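Local atomic coordinates of enoyl-CoA hydratase, EchA3 (Mycobacterium marinum M, PDB entry 3R6H), a protein that probably acts as a lyase in lipid metabolism, as a member of the enoyl-CoA hydratase/isomerase family. Residues A[90-95]-A[148-153]. Numbering follows the deposited sequence.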
ATOM      1  N   ARG A  90      16.782 -13.178  -8.372  1.00 11.26           N
ATOM      2  CA  ARG A  90      18.025 -12.683  -8.964  1.00 11.74           C
ATOM      3  C   ARG A  90      17.884 -11.231  -9.415  1.00 12.00           C
ATOM      4  O   ARG A  90      18.787 -10.418  -9.184  1.00 12.69           O
ATOM      5  CB  ARG A  90      18.465 -13.566 -10.150  1.00 12.71           C
ATOM      6  CG  ARG A  90      19.834 -13.218 -10.656  1.00 13.85           C
ATOM      7  CD  ARG A  90      20.355 -14.187 -11.688  1.00 15.06           C
ATOM      8  NE  ARG A  90      21.691 -13.790 -12.143  1.00 13.74           N
ATOM      9  CZ  ARG A  90      22.395 -14.426 -13.099  1.00 18.58           C
ATOM     10  NH1 ARG A  90      21.889 -15.456 -13.743  1.00 19.07           N
ATOM     11  NH2 ARG A  90      23.608 -14.003 -13.431  1.00 18.94           N
ATOM     12  N   LEU A  91      16.748 -10.902 -10.031  1.00 11.35           N
ATOM     13  CA  LEU A  91      16.505  -9.537 -10.522  1.00 10.40           C
ATOM     14  C   LEU A  91      16.135  -8.573  -9.382  1.00  9.74           C
ATOM     15  O   LEU A  91      16.587  -7.427  -9.368  1.00  8.63           O
ATOM     16  CB  LEU A  91      15.453  -9.537 -11.634  1.00 11.09           C
ATOM     17  CG  LEU A  91      15.987 -10.235 -12.895  1.00 12.83           C
ATOM     18  CD1 LEU A  91      14.858 -10.372 -13.857  1.00 14.59           C
ATOM     19  CD2 LEU A  91      17.180  -9.492 -13.506  1.00 14.15           C
ATOM     20  N   LEU A  92      15.352  -9.040  -8.417  1.00  9.12           N
ATOM     21  CA  LEU A  92      15.005  -8.215  -7.255  1.00  9.75           C
ATOM     22  C   LEU A  92      16.195  -7.854  -6.351  1.00  9.81           C
ATOM     23  O   LEU A  92      16.168  -6.834  -5.648  1.00  8.79           O
ATOM     24  CB  LEU A  92      13.881  -8.844  -6.426  1.00  9.70           C
ATOM     25  CG  LEU A  92      12.476  -8.665  -6.989  1.00  9.60           C
ATOM     26  CD1 LEU A  92      11.523  -9.606  -6.186  1.00 12.10           C
ATOM     27  CD2 LEU A  92      11.985  -7.213  -6.940  1.00  8.91           C
ATOM     28  N   SER A  93      17.219  -8.721  -6.375  1.00 10.25           N
ATOM     29  CA  SER A  93      18.452  -8.522  -5.613  1.00 11.64           C
ATOM     30  C   SER A  93      19.628  -8.118  -6.500  1.00 11.05           C
ATOM     31  O   SER A  93      20.775  -8.171  -6.076  1.00 10.52           O
ATOM     32  CB  SER A  93      18.801  -9.784  -4.824  1.00 12.10           C
ATOM     33  OG  SER A  93      19.083 -10.871  -5.673  1.00 13.69           O
ATOM     34  N   TYR A  94      19.349  -7.708  -7.729  1.00 11.14           N
ATOM     35  CA  TYR A  94      20.413  -7.351  -8.644  1.00 10.35           C
ATOM     36  C   TYR A  94      21.085  -6.099  -8.082  1.00 10.43           C
ATOM     37  O   TYR A  94      20.402  -5.181  -7.595  1.00 10.39           O
ATOM     38  CB  TYR A  94      19.861  -7.131 -10.084  1.00 10.68           C
ATOM     39  CG  TYR A  94      20.930  -7.253 -11.144  1.00 10.19           C
ATOM     40  CD1 TYR A  94      21.476  -8.509 -11.455  1.00 13.38           C
ATOM     41  CD2 TYR A  94      21.404  -6.138 -11.817  1.00 11.88           C
ATOM     42  CE1 TYR A  94      22.476  -8.633 -12.408  1.00 12.23           C
ATOM     43  CE2 TYR A  94      22.408  -6.245 -12.777  1.00 12.56           C
ATOM     44  CZ  TYR A  94      22.949  -7.503 -13.046  1.00 15.33           C
ATOM     45  OH  TYR A  94      23.944  -7.595 -13.985  1.00 15.50           O
ATOM     46  N   PRO A  95      22.427  -6.031  -8.110  1.00 10.29           N
ATOM     47  CA  PRO A  95      23.087  -4.874  -7.484  1.00  9.94           C
ATOM     48  C   PRO A  95      23.069  -3.590  -8.313  1.00 10.19           C
ATOM     49  O   PRO A  95      23.533  -2.555  -7.827  1.00 11.36           O
ATOM     50  CB  PRO A  95      24.524  -5.362  -7.272  1.00 11.63           C
ATOM     51  CG  PRO A  95      24.697  -6.353  -8.372  1.00 11.49           C
ATOM     52  CD  PRO A  95      23.407  -7.051  -8.520  1.00 10.78           C
ATOM     53  N   LYS A 148       2.965  -8.905  -3.552  1.00  7.00           N
ATOM     54  CA  LYS A 148       2.720  -8.117  -2.335  1.00  7.96           C
ATOM     55  C   LYS A 148       3.739  -6.995  -2.221  1.00  7.61           C
ATOM     56  O   LYS A 148       3.439  -5.934  -1.688  1.00  7.92           O
ATOM     57  CB  LYS A 148       2.826  -8.996  -1.105  1.00  7.68           C
ATOM     58  CG  LYS A 148       2.206  -8.357   0.140  1.00 10.79           C
ATOM     59  CD  LYS A 148       2.201  -9.305   1.293  1.00 14.86           C
ATOM     60  CE  LYS A 148       3.514  -9.319   2.005  1.00 18.45           C
ATOM     61  NZ  LYS A 148       3.365  -9.915   3.410  1.00 19.59           N
ATOM     62  N   LEU A 149       4.940  -7.221  -2.742  1.00  7.27           N
ATOM     63  CA  LEU A 149       5.975  -6.205  -2.685  1.00  7.66           C
ATOM     64  C   LEU A 149       5.621  -4.943  -3.491  1.00  6.94           C
ATOM     65  O   LEU A 149       6.134  -3.856  -3.172  1.00  7.80           O
ATOM     66  CB  LEU A 149       7.316  -6.750  -3.220  1.00  7.96           C
ATOM     67  CG  LEU A 149       8.561  -5.886  -3.065  1.00  7.97           C
ATOM     68  CD1 LEU A 149       8.969  -5.622  -1.614  1.00  7.56           C
ATOM     69  CD2 LEU A 149       9.714  -6.633  -3.809  1.00  9.43           C
ATOM     70  N   ARG A 150       4.832  -5.091  -4.558  1.00  6.24           N
ATOM     71  CA  ARG A 150       4.578  -3.987  -5.515  1.00  6.23           C
ATOM     72  C   ARG A 150       3.143  -3.492  -5.573  1.00  6.53           C
ATOM     73  O   ARG A 150       2.901  -2.314  -5.785  1.00  6.29           O
ATOM     74  CB  ARG A 150       5.032  -4.346  -6.932  1.00  7.20           C
ATOM     75  CG  ARG A 150       6.428  -4.898  -7.055  1.00  8.21           C
ATOM     76  CD  ARG A 150       7.462  -4.011  -6.460  1.00  8.63           C
ATOM     77  NE  ARG A 150       7.941  -2.917  -7.322  1.00  7.87           N
ATOM     78  CZ  ARG A 150       8.908  -3.030  -8.236  1.00 10.03           C
ATOM     79  NH1 ARG A 150       9.353  -1.966  -8.879  1.00  8.62           N
ATOM     80  NH2 ARG A 150       9.471  -4.201  -8.479  1.00  8.70           N
ATOM     81  N   LEU A 151       2.171  -4.358  -5.334  1.00  6.60           N
ATOM     82  CA  LEU A 151       0.779  -3.938  -5.532  1.00  6.82           C
ATOM     83  C   LEU A 151       0.242  -3.212  -4.319  1.00  6.79           C
ATOM     84  O   LEU A 151       0.664  -3.455  -3.199  1.00  7.99           O
ATOM     85  CB  LEU A 151      -0.100  -5.146  -5.845  1.00  6.88           C
ATOM     86  CG  LEU A 151       0.184  -5.827  -7.193  1.00 10.15           C
ATOM     87  CD1 LEU A 151      -0.869  -6.944  -7.513  1.00 10.46           C
ATOM     88  CD2 LEU A 151       0.227  -4.901  -8.319  1.00 13.28           C
ATOM     89  N   THR A 152      -0.713  -2.305  -4.532  1.00  6.66           N
ATOM     90  CA  THR A 152      -1.405  -1.732  -3.374  1.00  6.42           C
ATOM     91  C   THR A 152      -2.109  -2.841  -2.605  1.00  6.32           C
ATOM     92  O   THR A 152      -2.353  -3.907  -3.150  1.00  6.12           O
ATOM     93  CB  THR A 152      -2.437  -0.690  -3.774  1.00  6.51           C
ATOM     94  OG1 THR A 152      -3.461  -1.320  -4.564  1.00  6.95           O
ATOM     95  CG2 THR A 152      -1.734   0.473  -4.587  1.00  6.94           C
ATOM     96  N   PRO A 153      -2.389  -2.615  -1.310  1.00  6.14           N
ATOM     97  CA  PRO A 153      -3.135  -3.679  -0.586  1.00  6.45           C
ATOM     98  C   PRO A 153      -4.401  -4.170  -1.305  1.00  7.12           C
ATOM     99  O   PRO A 153      -4.629  -5.397  -1.384  1.00  6.73           O
ATOM    100  CB  PRO A 153      -3.432  -3.011   0.737  1.00  7.47           C
ATOM    101  CG  PRO A 153      -2.226  -2.078   0.947  1.00  6.87           C
ATOM    102  CD  PRO A 153      -1.969  -1.534  -0.422  1.00  6.58           C
TER
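Leu149 meets Leu92 where helix 141-150 comes near the C-terminal end of helix 75-92 in this crotonase fold. The contact is small, burying 91 Å² in all, and no hydrogen bond crosses it. The helix backbones stay well apart, with 10.3 Å between Leu92 CA and Leu149 CA. The two leucines span this gap tip to tip. Each uses its CD2 methyl, and Leu92 CD2 lies 3.9 Å from Leu149 CD2, the closest approach between the segments. Leu149 CG lies anti to the backbone N (chi1 -172°), which carries its branch out toward helix 75-92. Leu92 CG is instead anti to its own carbonyl carbon, beside the backbone N (chi1 -78°). Helix 214-225 packs on both leucines, through Leu217 and Ile220 against Leu92 and Ala216 against Leu149. This joins three helices in one apolar cluster.

Arg150 follows, and its side chain also turns to Leu92. Gln157 of the second subunit packs on Leu149 and Arg150, placing this end of the contact at a subunit interface. Leu92 CD2 approaches the Arg150 guanidinium obliquely, 4.2 Å from NH2. This is plain packing, and the same CD2 methyl of Leu92 thus serves both neighbours. The polar end of Arg150 is held within its own chain: NH1 has a weak, long ion pair with Asp178, and NH2 donates a hydrogen bond to Gly117 O.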